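Local coordinates for protein tapirin (Caldicellulosiruptor hydrothermalis, PDB 6N2C) that probably binds cellulose through its C-terminal beta-helix domain, which also holds a zinc ion, and so is likely to attach the thermophilic cell to plant biomass, at residues L174-N179 with P450-E455; A229-V234 with N250-T255; F181-Y186 with N459-N464; A290-C295 with N311-F316. All coordinates share one frame; numbering follows the deposited sequence. Where two conformers were deposited one is given.

Interaction 1: L174-N179 with P450-E455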
loop_
_atom_site.group_PDB
_atom_site.type_symbol
_atom_site.label_atom_id
_atom_site.label_comp_id
_atom_site.label_asym_id
_atom_site.label_seq_id
_atom_site.Cartn_x
_atom_site.Cartn_y
_atom_site.Cartn_z
ATOM N N LEU A 174 6.214 -8.028 -12.472
ATOM C CA LEU A 174 5.975 -8.115 -11.044
ATOM C C LEU A 174 4.511 -7.796 -10.801
ATOM O O LEU A 174 4.031 -6.761 -11.282
ATOM C CB LEU A 174 6.823 -7.045 -10.348
ATOM C CG LEU A 174 6.629 -6.988 -8.788
ATOM C CD1 LEU A 174 6.886 -8.323 -8.117
ATOM C CD2 LEU A 174 7.570 -5.932 -8.316
ATOM N N ALA A 175 3.854 -8.709 -10.112
ATOM C CA ALA A 175 2.445 -8.536 -9.681
ATOM C C ALA A 175 1.476 -8.441 -10.833
ATOM O O ALA A 175 0.372 -7.990 -10.685
ATOM C CB ALA A 175 2.242 -7.379 -8.693
ATOM N N TRP A 176 1.868 -8.906 -12.024
ATOM C CA TRP A 176 0.903 -8.928 -13.113
ATOM C C TRP A 176 -0.236 -9.857 -12.799
ATOM O O TRP A 176 -0.009 -10.970 -12.409
ATOM C CB TRP A 176 1.581 -9.378 -14.411
ATOM C CG TRP A 176 0.508 -9.336 -15.525
ATOM C CD1 TRP A 176 -0.379 -10.332 -15.876
ATOM C CD2 TRP A 176 0.177 -8.213 -16.273
ATOM N NE1 TRP A 176 -1.228 -9.851 -16.841
ATOM C CE2 TRP A 176 -0.905 -8.552 -17.103
ATOM C CE3 TRP A 176 0.700 -6.901 -16.348
ATOM C CZ2 TRP A 176 -1.496 -7.632 -17.945
ATOM C CZ3 TRP A 176 0.140 -5.997 -17.201
ATOM C CH2 TRP A 176 -0.968 -6.385 -18.025
ATOM N N ASP A 177 -1.485 -9.407 -12.913
ATOM C CA ASP A 177 -2.621 -10.285 -12.562
ATOM C C ASP A 177 -3.728 -9.931 -13.584
ATOM O O ASP A 177 -4.353 -8.882 -13.490
ATOM C CB ASP A 177 -3.124 -10.029 -11.117
ATOM C CG ASP A 177 -4.260 -10.922 -10.726
ATOM O OD1 ASP A 177 -4.829 -11.650 -11.593
ATOM O OD2 ASP A 177 -4.653 -10.898 -9.520
ATOM N N SER A 178 -3.939 -10.779 -14.576
ATOM C CA SER A 178 -4.952 -10.455 -15.599
ATOM C C SER A 178 -6.364 -10.353 -15.071
ATOM O O SER A 178 -7.201 -9.697 -15.700
ATOM C CB SER A 178 -4.887 -11.449 -16.800
ATOM O OG SER A 178 -3.613 -11.450 -17.442
ATOM N N ASN A 179 -6.669 -10.958 -13.928
ATOM C CA ASN A 179 -7.970 -10.754 -13.280
ATOM C C ASN A 179 -8.242 -9.295 -12.855
ATOM O O ASN A 179 -9.381 -8.951 -12.650
ATOM C CB ASN A 179 -8.201 -11.537 -12.027
ATOM C CG ASN A 179 -8.226 -13.044 -12.234
ATOM O OD1 ASN A 179 -7.669 -13.761 -11.398
ATOM N ND2 ASN A 179 -8.849 -13.518 -13.231
ATOM N N PRO A 450 6.458 -1.616 -12.816
ATOM C CA PRO A 450 5.786 -2.818 -13.253
ATOM C C PRO A 450 4.702 -2.485 -14.272
ATOM O O PRO A 450 4.006 -1.489 -14.172
ATOM C CB PRO A 450 5.170 -3.362 -11.973
ATOM C CG PRO A 450 6.133 -2.941 -10.909
ATOM C CD PRO A 450 6.349 -1.501 -11.358
ATOM N N ALA A 451 4.583 -3.378 -15.248
ATOM C CA ALA A 451 3.627 -3.224 -16.323
ATOM C C ALA A 451 2.219 -3.132 -15.819
ATOM O O ALA A 451 1.480 -2.298 -16.305
ATOM C CB ALA A 451 3.719 -4.378 -17.319
ATOM N N ILE A 452 1.918 -3.892 -14.798
ATOM C CA ILE A 452 0.577 -3.837 -14.208
ATOM C C ILE A 452 0.238 -2.436 -13.717
ATOM O O ILE A 452 -0.909 -1.973 -13.874
ATOM C CB ILE A 452 0.341 -4.926 -13.150
ATOM C CG1 ILE A 452 -1.095 -5.128 -12.792
ATOM C CG2 ILE A 452 1.104 -4.592 -11.869
ATOM C CD1 ILE A 452 -2.001 -5.533 -13.907
ATOM N N ILE A 453 1.205 -1.721 -13.116
ATOM C CA ILE A 453 0.957 -0.371 -12.651
ATOM C C ILE A 453 0.793 0.609 -13.794
ATOM O O ILE A 453 -0.093 1.476 -13.762
ATOM C CB ILE A 453 2.121 0.125 -11.707
ATOM C CG1 ILE A 453 2.249 -0.792 -10.495
ATOM C CG2 ILE A 453 1.977 1.622 -11.394
ATOM C CD1 ILE A 453 1.094 -0.805 -9.513
ATOM N N GLU A 454 1.611 0.464 -14.850
ATOM C CA GLU A 454 1.460 1.244 -16.043
ATOM C C GLU A 454 0.052 1.136 -16.583
ATOM O O GLU A 454 -0.577 2.200 -16.905
ATOM C CB GLU A 454 2.447 0.842 -17.125
ATOM C CG GLU A 454 3.844 1.234 -16.807
ATOM C CD GLU A 454 4.878 0.687 -17.827
ATOM O OE1 GLU A 454 4.469 0.102 -18.896
ATOM O OE2 GLU A 454 6.097 0.760 -17.462
ATOM N N GLU A 455 -0.448 -0.078 -16.619
ATOM C CA GLU A 455 -1.800 -0.304 -17.223
ATOM C C GLU A 455 -2.893 0.247 -16.326
ATOM O O GLU A 455 -3.832 0.888 -16.798
ATOM C CB GLU A 455 -2.038 -1.770 -17.532
ATOM C CG GLU A 455 -1.062 -2.372 -18.514
ATOM C CD GLU A 455 -1.170 -1.647 -19.898
ATOM O OE1 GLU A 455 -0.126 -1.160 -20.426
ATOM O OE2 GLU A 455 -2.322 -1.431 -20.294
HETATM O O HOH W 1 3.497 -6.193 -13.979
#
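The loop 174-179 runs past the first turn of helix 451-457, with W176 and I452 5.2 Å apart at their CA atoms and P450 in the N-cap position. Both pieces lie against the outside of the parallel beta-helix, where A175 and I452 also touch L252 of strand 252-255. A water spans the backbones: it donates to L174 O and accepts from I452 N. W176 and I452 carry most of the side-chain contact. W176 CG lies anti to the backbone N (chi1 -178°), which carries the indole across the helix start. In the conformer given, S178 OG accepts from W176 NE1 at 2.9 Å, close to the ring plane. A451 C and E455 CG come to the ring edge, and A451 CB is 3.9 Å from W176 CZ3. E455 turns its carboxylate to K458 in a salt bridge. I452 CD1 sits over one face of the six-membered ring of W176, a CH-pi contact 4.0 Å from CD1 to the ring centroid and 16° off the normal.

Interaction 2: A229-V234 with N250-T255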
loop_
_atom_site.group_PDB
_atom_site.type_symbol
_atom_site.label_atom_id
_atom_site.label_comp_id
_atom_site.label_asym_id
_atom_site.label_seq_id
_atom_site.Cartn_x
_atom_site.Cartn_y
_atom_site.Cartn_z
ATOM N N ALA A 229 -7.589 -9.406 0.709
ATOM C CA ALA A 229 -7.834 -9.203 -0.748
ATOM C C ALA A 229 -6.714 -9.726 -1.558
ATOM O O ALA A 229 -5.585 -9.751 -1.126
ATOM C CB ALA A 229 -7.980 -7.711 -0.985
ATOM N N ASP A 230 -6.963 -10.049 -2.840
ATOM C CA ASP A 230 -5.896 -10.251 -3.779
ATOM C C ASP A 230 -5.279 -8.945 -4.235
ATOM O O ASP A 230 -4.055 -8.799 -4.343
ATOM C CB ASP A 230 -6.451 -10.907 -5.094
ATOM C CG ASP A 230 -6.977 -12.333 -4.912
ATOM O OD1 ASP A 230 -6.702 -12.943 -3.893
ATOM O OD2 ASP A 230 -7.549 -12.829 -5.907
ATOM N N ASN A 231 -6.136 -7.971 -4.552
ATOM C CA ASN A 231 -5.688 -6.687 -5.084
ATOM C C ASN A 231 -6.601 -5.597 -4.569
ATOM O O ASN A 231 -7.831 -5.834 -4.450
ATOM C CB ASN A 231 -5.646 -6.571 -6.634
ATOM C CG ASN A 231 -4.731 -7.612 -7.294
ATOM O OD1 ASN A 231 -3.526 -7.455 -7.306
ATOM N ND2 ASN A 231 -5.325 -8.704 -7.796
ATOM N N ILE A 232 -6.001 -4.419 -4.238
ATOM C CA ILE A 232 -6.744 -3.230 -3.895
ATOM C C ILE A 232 -6.214 -2.094 -4.675
ATOM O O ILE A 232 -5.011 -1.834 -4.671
ATOM C CB ILE A 232 -6.657 -2.904 -2.357
ATOM C CG1 ILE A 232 -7.123 -4.066 -1.492
ATOM C CG2 ILE A 232 -7.373 -1.587 -2.055
ATOM C CD1 ILE A 232 -7.077 -3.794 0.025
ATOM N N ILE A 233 -7.107 -1.390 -5.414
ATOM C CA ILE A 233 -6.706 -0.319 -6.282
ATOM C C ILE A 233 -7.521 0.903 -5.976
ATOM O O ILE A 233 -8.704 0.858 -6.044
ATOM C CB ILE A 233 -6.879 -0.694 -7.805
ATOM C CG1 ILE A 233 -6.035 -1.951 -8.112
ATOM C CG2 ILE A 233 -6.614 0.531 -8.711
ATOM C CD1 ILE A 233 -6.308 -2.544 -9.484
ATOM N N VAL A 234 -6.827 1.975 -5.677
ATOM C CA VAL A 234 -7.457 3.308 -5.392
ATOM C C VAL A 234 -6.913 4.221 -6.436
ATOM O O VAL A 234 -5.801 4.773 -6.358
ATOM C CB VAL A 234 -7.138 3.821 -3.982
ATOM C CG1 VAL A 234 -8.027 5.031 -3.692
ATOM C CG2 VAL A 234 -7.476 2.745 -2.948
ATOM N N ASN A 250 -2.574 -9.838 -1.107
ATOM C CA ASN A 250 -1.635 -10.877 -1.620
ATOM C C ASN A 250 -0.809 -10.371 -2.785
ATOM O O ASN A 250 0.428 -10.553 -2.834
ATOM C CB ASN A 250 -2.368 -12.154 -1.976
ATOM C CG ASN A 250 -1.428 -13.316 -2.186
ATOM O OD1 ASN A 250 -0.534 -13.548 -1.370
ATOM N ND2 ASN A 250 -1.575 -14.005 -3.309
ATOM N N ASN A 251 -1.459 -9.706 -3.732
ATOM C CA ASN A 251 -0.768 -9.305 -4.983
ATOM C C ASN A 251 -0.411 -7.809 -4.954
ATOM O O ASN A 251 0.624 -7.440 -4.403
ATOM C CB ASN A 251 -1.565 -9.737 -6.206
ATOM C CG ASN A 251 -0.801 -9.546 -7.474
ATOM O OD1 ASN A 251 0.324 -10.070 -7.621
ATOM N ND2 ASN A 251 -1.325 -8.760 -8.351
ATOM N N LEU A 252 -1.249 -6.934 -5.451
ATOM C CA LEU A 252 -0.838 -5.548 -5.384
ATOM C C LEU A 252 -1.882 -4.644 -4.747
ATOM O O LEU A 252 -3.090 -4.779 -4.960
ATOM C CB LEU A 252 -0.373 -4.996 -6.744
ATOM C CG LEU A 252 -1.541 -4.760 -7.696
ATOM C CD1 LEU A 252 -2.210 -3.411 -7.486
ATOM C CD2 LEU A 252 -1.063 -4.919 -9.139
ATOM N N MET A 253 -1.345 -3.684 -3.993
ATOM C CA MET A 253 -2.105 -2.560 -3.490
ATOM C C MET A 253 -1.518 -1.351 -4.120
ATOM O O MET A 253 -0.313 -1.067 -4.003
ATOM C CB MET A 253 -2.017 -2.466 -1.954
ATOM C CG MET A 253 -2.720 -1.238 -1.390
ATOM S SD MET A 253 -2.808 -1.462 0.391
ATOM C CE MET A 253 -3.797 -0.052 0.816
ATOM N N TYR A 254 -2.369 -0.592 -4.847
ATOM C CA TYR A 254 -1.993 0.632 -5.502
ATOM C C TYR A 254 -2.859 1.778 -4.994
ATOM O O TYR A 254 -4.044 1.621 -4.925
ATOM C CB TYR A 254 -2.212 0.576 -7.066
ATOM C CG TYR A 254 -2.063 1.977 -7.683
ATOM C CD1 TYR A 254 -0.777 2.491 -8.005
ATOM C CD2 TYR A 254 -3.158 2.834 -7.941
ATOM C CE1 TYR A 254 -0.617 3.773 -8.467
ATOM C CE2 TYR A 254 -2.984 4.108 -8.434
ATOM C CZ TYR A 254 -1.750 4.571 -8.724
ATOM O OH TYR A 254 -1.599 5.805 -9.227
ATOM N N THR A 255 -2.272 2.968 -4.703
ATOM C CA THR A 255 -3.052 4.191 -4.473
ATOM C C THR A 255 -2.381 5.327 -5.175
ATOM O O THR A 255 -1.163 5.353 -5.266
ATOM C CB THR A 255 -3.247 4.533 -2.991
ATOM O OG1 THR A 255 -2.092 5.202 -2.464
ATOM C CG2 THR A 255 -3.644 3.375 -2.179
#
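N231 OD1 takes two hydrogen bonds from the neighbouring coil. N251 ND2 donates at 2.8 Å, in the carbonyl plane and on a lone pair of N231 OD1; it also bonds to A175 O. L252 N donates to N231 OD1 at 3.0 Å, tilted 31° from that plane. The two amide planes stand almost perpendicular, at 88°. N231 has its CG beside the backbone N (chi1 -59°), and this brings OD1 across to the next coil. N231 ND2 is bonded to N206 and D177, so both ends of the amide are used. A leucine at N231 would probably leave L252 N without its acceptor, N251 ND2 with one partner fewer, and D177 without the N231 donor.

The backbone ladder starts at the corner, where N250 N donates to A229 O and N251 N to D230 O. It continues through I232 N to L252 O, Y254 N to I232 O and V234 N to Y254 O. I233 CG2 lies 4.2 Å from Y254 CD2. On the other face V234 and T255 run alongside each other, with V234 CB 4.0 Å from T255 CG2. N231 stands just after the corner of its coil. Stacked, in-register parallel strands are characteristic of a right-handed parallel beta-helix.

Interaction 3: F181-Y186 with N459-N464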
loop_
_atom_site.group_PDB
_atom_site.type_symbol
_atom_site.label_atom_id
_atom_site.label_comp_id
_atom_site.label_asym_id
_atom_site.label_seq_id
_atom_site.Cartn_x
_atom_site.Cartn_y
_atom_site.Cartn_z
ATOM N N PHE A 181 -8.375 -6.942 -14.767
ATOM C CA PHE A 181 -9.174 -6.388 -15.856
ATOM C C PHE A 181 -10.459 -7.134 -16.047
ATOM O O PHE A 181 -11.220 -6.774 -16.953
ATOM C CB PHE A 181 -8.381 -6.467 -17.147
ATOM C CG PHE A 181 -7.055 -5.789 -17.035
ATOM C CD1 PHE A 181 -6.937 -4.430 -17.090
ATOM C CD2 PHE A 181 -5.911 -6.546 -16.745
ATOM C CE1 PHE A 181 -5.708 -3.837 -16.920
ATOM C CE2 PHE A 181 -4.696 -5.957 -16.601
ATOM C CZ PHE A 181 -4.585 -4.599 -16.676
ATOM N N ASP A 182 -10.741 -8.099 -15.188
ATOM C CA ASP A 182 -11.989 -8.847 -15.200
ATOM C C ASP A 182 -12.872 -8.474 -14.027
ATOM O O ASP A 182 -12.688 -8.960 -12.864
ATOM C CB ASP A 182 -11.676 -10.317 -15.207
ATOM C CG ASP A 182 -12.903 -11.202 -15.292
ATOM O OD1 ASP A 182 -14.012 -10.746 -15.007
ATOM O OD2 ASP A 182 -12.689 -12.467 -15.571
ATOM N N PHE A 183 -13.909 -7.667 -14.335
ATOM C CA PHE A 183 -14.759 -7.181 -13.239
ATOM C C PHE A 183 -15.724 -8.170 -12.671
ATOM O O PHE A 183 -16.537 -7.822 -11.800
ATOM C CB PHE A 183 -15.278 -5.753 -13.551
ATOM C CG PHE A 183 -14.212 -4.741 -13.448
ATOM C CD1 PHE A 183 -13.956 -4.143 -12.213
ATOM C CD2 PHE A 183 -13.334 -4.555 -14.512
ATOM C CE1 PHE A 183 -12.861 -3.318 -12.088
ATOM C CE2 PHE A 183 -12.272 -3.695 -14.407
ATOM C CZ PHE A 183 -12.040 -3.115 -13.115
ATOM N N THR A 184 -15.689 -9.447 -13.112
ATOM C CA THR A 184 -16.411 -10.465 -12.404
ATOM C C THR A 184 -15.590 -11.037 -11.189
ATOM O O THR A 184 -16.082 -11.994 -10.490
ATOM C CB THR A 184 -16.805 -11.690 -13.277
ATOM O OG1 THR A 184 -15.635 -12.404 -13.651
ATOM C CG2 THR A 184 -17.595 -11.211 -14.498
ATOM N N THR A 185 -14.409 -10.493 -10.966
ATOM C CA THR A 185 -13.527 -10.906 -9.843
ATOM C C THR A 185 -13.457 -9.866 -8.720
ATOM O O THR A 185 -12.572 -9.922 -7.886
ATOM C CB THR A 185 -12.092 -11.234 -10.323
ATOM O OG1 THR A 185 -11.387 -10.068 -10.720
ATOM C CG2 THR A 185 -12.158 -12.220 -11.496
ATOM N N TYR A 186 -14.366 -8.896 -8.767
ATOM C CA TYR A 186 -14.392 -7.800 -7.775
ATOM C C TYR A 186 -15.528 -7.912 -6.821
ATOM O O TYR A 186 -16.703 -8.020 -7.223
ATOM C CB TYR A 186 -14.377 -6.400 -8.461
ATOM C CG TYR A 186 -13.032 -5.978 -9.033
ATOM C CD1 TYR A 186 -12.505 -6.602 -10.144
ATOM C CD2 TYR A 186 -12.366 -4.923 -8.512
ATOM C CE1 TYR A 186 -11.288 -6.230 -10.685
ATOM C CE2 TYR A 186 -11.190 -4.471 -9.083
ATOM C CZ TYR A 186 -10.648 -5.138 -10.161
ATOM O OH TYR A 186 -9.460 -4.709 -10.709
ATOM N N ASN A 459 -5.607 5.727 -18.887
ATOM C CA ASN A 459 -6.982 6.199 -18.884
ATOM C C ASN A 459 -7.966 5.099 -19.362
ATOM O O ASN A 459 -9.153 5.245 -19.213
ATOM C CB ASN A 459 -7.136 7.452 -19.762
ATOM C CG ASN A 459 -6.142 8.549 -19.414
ATOM O OD1 ASN A 459 -5.947 8.861 -18.257
ATOM N ND2 ASN A 459 -5.524 9.155 -20.447
ATOM N N THR A 460 -7.472 4.024 -19.949
ATOM C CA THR A 460 -8.270 2.882 -20.243
ATOM C C THR A 460 -8.771 2.157 -18.986
ATOM O O THR A 460 -9.744 1.414 -19.067
ATOM C CB THR A 460 -7.504 1.870 -21.124
ATOM O OG1 THR A 460 -6.185 1.638 -20.603
ATOM C CG2 THR A 460 -7.357 2.371 -22.549
ATOM N N PHE A 461 -8.119 2.354 -17.830
ATOM C CA PHE A 461 -8.556 1.563 -16.663
ATOM C C PHE A 461 -9.356 2.380 -15.722
ATOM O O PHE A 461 -8.878 3.409 -15.246
ATOM C CB PHE A 461 -7.322 0.983 -15.934
ATOM C CG PHE A 461 -7.697 0.063 -14.825
ATOM C CD1 PHE A 461 -7.959 -1.296 -15.067
ATOM C CD2 PHE A 461 -7.778 0.523 -13.510
ATOM C CE1 PHE A 461 -8.339 -2.120 -14.050
ATOM C CE2 PHE A 461 -8.118 -0.353 -12.489
ATOM C CZ PHE A 461 -8.408 -1.660 -12.722
ATOM N N PRO A 462 -10.552 1.959 -15.353
ATOM C CA PRO A 462 -11.149 0.637 -15.569
ATOM C C PRO A 462 -12.192 0.595 -16.707
ATOM O O PRO A 462 -12.805 -0.463 -16.974
ATOM C CB PRO A 462 -11.792 0.402 -14.228
ATOM C CG PRO A 462 -12.335 1.756 -13.832
ATOM C CD PRO A 462 -11.217 2.677 -14.264
ATOM N N THR A 463 -12.451 1.759 -17.303
ATOM C CA THR A 463 -13.631 1.806 -18.192
ATOM C C THR A 463 -13.571 1.028 -19.508
ATOM O O THR A 463 -14.640 0.856 -20.110
ATOM C CB THR A 463 -14.095 3.270 -18.505
ATOM O OG1 THR A 463 -13.083 3.929 -19.229
ATOM C CG2 THR A 463 -14.433 4.016 -17.277
ATOM N N ASN A 464 -12.411 0.558 -19.994
ATOM C CA ASN A 464 -12.416 -0.364 -21.060
ATOM C C ASN A 464 -13.200 -1.622 -20.732
ATOM O O ASN A 464 -13.767 -2.251 -21.625
ATOM C CB ASN A 464 -10.988 -0.785 -21.495
ATOM C CG ASN A 464 -10.402 0.126 -22.540
ATOM O OD1 ASN A 464 -10.628 1.355 -22.545
ATOM N ND2 ASN A 464 -9.459 -0.478 -23.381
#
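F461 reaches into a group of aromatic side chains on 181-186. Its CB leads from the loop after helix 451-457 and packs on E455 O. CG lies anti to the backbone N (chi1 -174°), and this extends the ring toward F181, F183 and Y186. F461 CD1 meets F181 CE1 at 3.9 Å. The planes of these two rings are nearly perpendicular, at 87°, but their approach is oblique. F461 CE1 comes next and lies 3.9 Å from F183 CZ, with F181 CD1 also close. F461 CZ, at the far end, is 3.8 Å from Y186 OH, which lies at the ring edge and in its plane. That hydroxyl is also hydrogen-bonded to I180 O. The following proline, P462, has a cis peptide bond before it. Its CB sits 3.9 Å above the plane of the F461 ring, over its centre, and 3.7 Å from F183 CZ. F461, F181 and F183 thus form an aromatic cluster. The cluster joins the loop ahead of strand 186-190 to the loop that leaves helix 451-457. F181 packs on I452 and E455 of that helix, F461 and Y186 touch I233 of strand 231-234, and P462 rests on Y208 of strand 206-209.

Interaction 4: A290-C295 with N311-F316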
loop_
_atom_site.group_PDB
_atom_site.type_symbol
_atom_site.label_atom_id
_atom_site.label_comp_id
_atom_site.label_asym_id
_atom_site.label_seq_id
_atom_site.Cartn_x
_atom_site.Cartn_y
_atom_site.Cartn_z
ATOM N N ALA A 290 6.323 -5.695 3.567
ATOM C CA ALA A 290 6.260 -5.615 2.131
ATOM C C ALA A 290 7.351 -6.427 1.457
ATOM O O ALA A 290 8.402 -6.740 2.014
ATOM C CB ALA A 290 6.403 -4.173 1.710
ATOM N N ASN A 291 7.104 -6.760 0.197
ATOM C CA ASN A 291 8.132 -7.319 -0.674
ATOM C C ASN A 291 8.694 -6.190 -1.502
ATOM O O ASN A 291 9.731 -5.653 -1.128
ATOM C CB ASN A 291 7.549 -8.495 -1.485
ATOM C CG ASN A 291 7.235 -9.749 -0.633
ATOM O OD1 ASN A 291 7.717 -9.962 0.522
ATOM N ND2 ASN A 291 6.374 -10.608 -1.211
ATOM N N ALA A 292 8.040 -5.747 -2.602
ATOM C CA ALA A 292 8.457 -4.559 -3.304
ATOM C C ALA A 292 7.542 -3.407 -2.899
ATOM O O ALA A 292 6.310 -3.567 -2.880
ATOM C CB ALA A 292 8.388 -4.795 -4.833
ATOM N N LEU A 293 8.142 -2.241 -2.666
ATOM C CA LEU A 293 7.414 -1.056 -2.258
ATOM C C LEU A 293 7.933 0.110 -3.082
ATOM O O LEU A 293 9.138 0.383 -3.150
ATOM C CB LEU A 293 7.642 -0.859 -0.729
ATOM C CG LEU A 293 6.948 0.331 -0.080
ATOM C CD1 LEU A 293 6.907 0.109 1.431
ATOM C CD2 LEU A 293 7.551 1.656 -0.359
ATOM N N PHE A 294 7.005 0.823 -3.737
ATOM C CA PHE A 294 7.317 2.030 -4.406
ATOM C C PHE A 294 6.455 3.156 -3.798
ATOM O O PHE A 294 5.265 2.965 -3.607
ATOM C CB PHE A 294 6.922 1.994 -5.913
ATOM C CG PHE A 294 7.675 1.014 -6.779
ATOM C CD1 PHE A 294 7.449 -0.345 -6.617
ATOM C CD2 PHE A 294 8.466 1.448 -7.860
ATOM C CE1 PHE A 294 8.045 -1.263 -7.501
ATOM C CE2 PHE A 294 9.031 0.535 -8.701
ATOM C CZ PHE A 294 8.831 -0.800 -8.520
ATOM N N CYS A 295 7.019 4.358 -3.545
ATOM C CA CYS A 295 6.185 5.447 -3.092
ATOM C C CYS A 295 6.876 6.753 -3.347
ATOM O O CYS A 295 8.053 6.743 -3.678
ATOM C CB CYS A 295 5.707 5.303 -1.607
ATOM S SG CYS A 295 7.150 5.425 -0.477
ATOM N N ASN A 311 11.244 -6.998 2.271
ATOM C CA ASN A 311 11.732 -8.283 1.789
ATOM C C ASN A 311 12.486 -8.234 0.431
ATOM O O ASN A 311 13.423 -9.038 0.223
ATOM C CB ASN A 311 10.583 -9.304 1.814
ATOM C CG ASN A 311 10.230 -9.705 3.226
ATOM O OD1 ASN A 311 11.005 -10.404 3.857
ATOM N ND2 ASN A 311 9.043 -9.397 3.674
ATOM N N GLU A 312 12.149 -7.293 -0.442
ATOM C CA GLU A 312 12.844 -7.145 -1.706
ATOM C C GLU A 312 13.410 -5.765 -1.910
ATOM O O GLU A 312 14.651 -5.635 -1.997
ATOM C CB GLU A 312 11.938 -7.530 -2.879
ATOM C CG GLU A 312 11.516 -8.973 -2.854
ATOM C CD GLU A 312 12.570 -9.983 -3.292
ATOM O OE1 GLU A 312 12.343 -11.157 -2.945
ATOM O OE2 GLU A 312 13.562 -9.640 -3.979
ATOM N N PHE A 313 12.563 -4.733 -2.005
ATOM C CA PHE A 313 13.106 -3.399 -2.048
ATOM C C PHE A 313 12.057 -2.349 -1.718
ATOM O O PHE A 313 10.840 -2.625 -1.774
ATOM C CB PHE A 313 13.772 -3.073 -3.408
ATOM C CG PHE A 313 12.803 -3.080 -4.550
ATOM C CD1 PHE A 313 11.990 -1.972 -4.769
ATOM C CD2 PHE A 313 12.669 -4.201 -5.375
ATOM C CE1 PHE A 313 11.031 -1.979 -5.828
ATOM C CE2 PHE A 313 11.683 -4.201 -6.409
ATOM C CZ PHE A 313 10.906 -3.068 -6.649
ATOM N N ALA A 314 12.572 -1.155 -1.385
ATOM C CA ALA A 314 11.748 0.038 -1.346
ATOM C C ALA A 314 12.391 1.068 -2.191
ATOM O O ALA A 314 13.624 1.330 -2.079
ATOM C CB ALA A 314 11.568 0.500 0.105
ATOM N N TYR A 315 11.588 1.753 -3.004
ATOM C CA TYR A 315 12.021 2.724 -3.956
ATOM C C TYR A 315 11.188 3.929 -3.680
ATOM O O TYR A 315 9.964 3.855 -3.663
ATOM C CB TYR A 315 11.848 2.154 -5.389
ATOM C CG TYR A 315 12.120 2.970 -6.599
ATOM C CD1 TYR A 315 12.585 4.322 -6.559
ATOM C CD2 TYR A 315 11.949 2.415 -7.913
ATOM C CE1 TYR A 315 12.765 5.047 -7.746
ATOM C CE2 TYR A 315 12.154 3.157 -9.038
ATOM C CZ TYR A 315 12.541 4.456 -8.969
ATOM O OH TYR A 315 12.771 5.156 -10.113
ATOM N N PHE A 316 11.819 5.102 -3.486
ATOM C CA PHE A 316 11.141 6.293 -2.943
ATOM C C PHE A 316 11.869 7.558 -3.354
ATOM O O PHE A 316 13.056 7.501 -3.721
ATOM C CB PHE A 316 11.100 6.259 -1.352
ATOM C CG PHE A 316 12.471 6.020 -0.770
ATOM C CD1 PHE A 316 13.377 7.054 -0.632
ATOM C CD2 PHE A 316 12.885 4.708 -0.578
ATOM C CE1 PHE A 316 14.674 6.787 -0.179
ATOM C CE2 PHE A 316 14.174 4.451 -0.144
ATOM C CZ PHE A 316 15.041 5.475 0.052
#
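A292 pairs with F313, L293 with A314 and F294 with Y315 in parallel register, as expected for successive coils of a parallel beta-helix. In the backbone L293 N donates to F313 O, Y315 N to L293 O and C295 N to Y315 O. At the corner, single oxygens take two donors each. A290 O accepts from N311 N at 2.9 Å and from N311 ND2 at 3.2 Å. The side-chain donor stands above the carbonyl plane, so its bond is the less direct one. N291 O likewise accepts from E312 N and F313 N, both from the same face of its plane.

The aromatic contacts form a cluster of F294, F313 and Y315. F313 turns its edge to the face of F294 in an offset edge-to-face pair, with centroids 5.2 Å apart and planes at 80°. F294 CE2 meets Y315 CD2 at 3.6 Å, and these two rings meet obliquely. F294 also stacks on F275 of the preceding coil, and Y315 on Y446. A serine at F294 would probably open a gap between F313 and Y315 and leave the F313 edge without its aromatic face.

On the other face L293 CD2 touches A314 CB. F313, with CG between its backbone N and carbonyl carbon (chi1 64°), swings its ring back over the preceding coil. There A292 CB makes a CH-pi contact over the ring face, 3.9 Å from the F313 centroid.

How the interactions relate
Interactions 2 and 4 join successive coils along one face of the beta-helix, with centres 14 Å apart and strand 273-276 between them. Interactions 1 and 3 lie on the outside of that face. They bring the chain before strand 186-190 together with helix 451-457 and the loop after it, about 270 residues later. Their centres are 12 Å apart. Along the chain 174-179 and 181-186 come first, then interaction 2, interaction 4, and finally 450-455 and 459-464. Interaction 1 packs on interaction 2 through D177 and N251, and on interaction 4 through L174 and A292. Interaction 3 meets I233 of interaction 2. The start of the modelled chain and the part after strand 434-436 thus meet outside the beta-helix.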